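PDB 5UIZ: AA10A from Thermobifida fusca, which probably cleaves cellulose oxidatively at a copper centre, as a lytic polysaccharide monooxygenase of family AA10. Local coordinates for residues T135-D140 with N184-V189. Residues are numbered along the deposited sequence; the frame is centred on the assembly and turned at random.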
# COMPACT_ATOMS: atom_id res chain seq x y z
N THR A 135 12.25 4.72 -6.25
CA THR A 135 11.81 3.63 -7.12
C THR A 135 10.71 2.78 -6.47
O THR A 135 10.79 2.36 -5.32
CB THR A 135 13.01 2.72 -7.55
OG1 THR A 135 13.96 3.53 -8.28
CG2 THR A 135 12.56 1.55 -8.43
N ILE A 136 9.68 2.51 -7.24
CA ILE A 136 8.67 1.58 -6.85
C ILE A 136 8.99 0.26 -7.49
O ILE A 136 9.09 0.17 -8.71
CB ILE A 136 7.30 2.03 -7.31
CG1 ILE A 136 7.02 3.44 -6.73
CG2 ILE A 136 6.27 0.97 -6.98
CD1 ILE A 136 5.71 3.64 -5.99
N HIS A 137 9.12 -0.78 -6.66
CA HIS A 137 9.34 -2.14 -7.14
C HIS A 137 8.12 -3.03 -6.75
O HIS A 137 7.80 -3.25 -5.56
CB HIS A 137 10.66 -2.65 -6.57
CG HIS A 137 10.90 -4.08 -6.79
ND1 HIS A 137 11.74 -4.81 -5.98
CD2 HIS A 137 10.42 -4.94 -7.71
CE1 HIS A 137 11.77 -6.05 -6.41
NE2 HIS A 137 10.95 -6.17 -7.44
N LEU A 138 7.45 -3.49 -7.78
CA LEU A 138 6.29 -4.32 -7.67
C LEU A 138 6.76 -5.72 -8.00
O LEU A 138 7.58 -5.92 -8.91
CB LEU A 138 5.22 -3.88 -8.70
CG LEU A 138 3.89 -4.64 -8.49
CD1 LEU A 138 2.98 -3.76 -7.64
CD2 LEU A 138 3.16 -5.10 -9.74
N TYR A 139 6.25 -6.69 -7.25
CA TYR A 139 6.43 -8.07 -7.56
C TYR A 139 5.06 -8.63 -7.80
O TYR A 139 4.19 -8.47 -6.97
CB TYR A 139 7.09 -8.81 -6.41
CG TYR A 139 7.31 -10.28 -6.63
CD1 TYR A 139 8.21 -10.74 -7.57
CD2 TYR A 139 6.69 -11.24 -5.83
CE1 TYR A 139 8.44 -12.09 -7.77
CE2 TYR A 139 6.96 -12.61 -5.99
CZ TYR A 139 7.84 -13.01 -6.99
OH TYR A 139 8.09 -14.37 -7.19
N ASP A 140 4.90 -9.33 -8.90
CA ASP A 140 3.64 -9.97 -9.24
C ASP A 140 3.95 -11.40 -9.65
O ASP A 140 4.47 -11.61 -10.74
CB ASP A 140 3.02 -9.22 -10.43
CG ASP A 140 1.81 -9.98 -11.04
OD1 ASP A 140 1.25 -10.87 -10.36
OD2 ASP A 140 1.48 -9.69 -12.20
N ASN A 184 8.68 -8.90 -12.00
CA ASN A 184 9.19 -7.71 -11.39
C ASN A 184 9.00 -6.52 -12.30
O ASN A 184 9.40 -6.53 -13.46
CB ASN A 184 10.66 -7.88 -11.05
CG ASN A 184 10.88 -8.94 -10.01
OD1 ASN A 184 10.82 -8.69 -8.77
ND2 ASN A 184 11.02 -10.16 -10.50
N ILE A 185 8.40 -5.47 -11.76
CA ILE A 185 8.18 -4.21 -12.48
C ILE A 185 8.70 -3.14 -11.59
O ILE A 185 8.45 -3.15 -10.37
CB ILE A 185 6.71 -3.98 -12.76
CG1 ILE A 185 6.20 -5.03 -13.78
CG2 ILE A 185 6.49 -2.59 -13.32
CD1 ILE A 185 4.69 -5.02 -14.08
N GLN A 186 9.47 -2.24 -12.17
CA GLN A 186 9.92 -1.08 -11.41
C GLN A 186 10.03 0.16 -12.24
O GLN A 186 10.25 0.08 -13.43
CB GLN A 186 11.24 -1.37 -10.73
CG GLN A 186 12.42 -1.52 -11.67
CD GLN A 186 13.69 -1.72 -10.91
OE1 GLN A 186 13.67 -2.36 -9.88
NE2 GLN A 186 14.82 -1.18 -11.42
N PHE A 187 9.84 1.30 -11.58
CA PHE A 187 9.85 2.63 -12.20
C PHE A 187 10.09 3.68 -11.11
O PHE A 187 9.80 3.45 -9.95
CB PHE A 187 8.55 2.93 -12.94
CG PHE A 187 7.31 2.78 -12.09
CD1 PHE A 187 6.81 3.85 -11.39
CD2 PHE A 187 6.65 1.57 -12.02
CE1 PHE A 187 5.67 3.71 -10.62
CE2 PHE A 187 5.54 1.42 -11.24
CZ PHE A 187 5.06 2.51 -10.52
N THR A 188 10.64 4.80 -11.50
CA THR A 188 11.08 5.86 -10.61
C THR A 188 10.06 6.99 -10.64
O THR A 188 9.53 7.33 -11.68
CB THR A 188 12.46 6.38 -11.08
OG1 THR A 188 13.34 5.27 -11.28
CG2 THR A 188 13.07 7.32 -10.06
N VAL A 189 9.74 7.53 -9.47
CA VAL A 189 8.74 8.56 -9.35
C VAL A 189 9.42 9.69 -8.58
O VAL A 189 10.40 9.47 -7.90
CB VAL A 189 7.49 8.08 -8.63
CG1 VAL A 189 7.01 6.75 -9.17
CG2 VAL A 189 7.72 7.98 -7.15
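I136 and L138 pair with F187 and I185 across two antiparallel strands, part of the three-stranded sheet on one side of the immunoglobulin-like beta-sandwich core of this AA10 enzyme. Strand 133-140 is the middle one, with 38-42 along its other edge, and the short segments run at 164° to each other. Four backbone bonds satisfy both N-H and C=O groups of the two hydrogen-bonded pairs. I136 N gives to F187 O at 2.9 Å, and F187 N returns a longer bond to I136 O at 3.2 Å; L138 N to I185 O and I185 N to L138 O close the second pair. I136 O also receives the CA-H of Q186, with CA 3.1 Å away.

On the face carrying T135, H137 and Y139, a side-chain bond adds to these. H137 NE2 donates to N184 OD1 over 2.9 Å with an N-H...O angle of 166°, the oxygen sitting in the imidazole plane and offering a lone pair. With CG anti to the backbone N (chi1 170°), the ring reaches along the strand to N184, two residues before its own partner Q186 and paired across the strands with Y139. Were H137 replaced by an alanine, N184 OD1 would probably lose this donor and its amide would be freer to turn. N184 OD1 also lies at the edge of the Y139 ring, 3.5 Å from Y139 CD1.

The other face looks into the sandwich, where L138 and I185 both touch F149 and the F187 ring also meets H174. Beyond L138 the strand runs to D140, whose OD2 accepts from the backbone N of the copper ligand H144. Within this apolar layer, I136 CB makes a CH-pi contact over one face of the F187 ring, offset toward the rim, 3.9 Å from CZ.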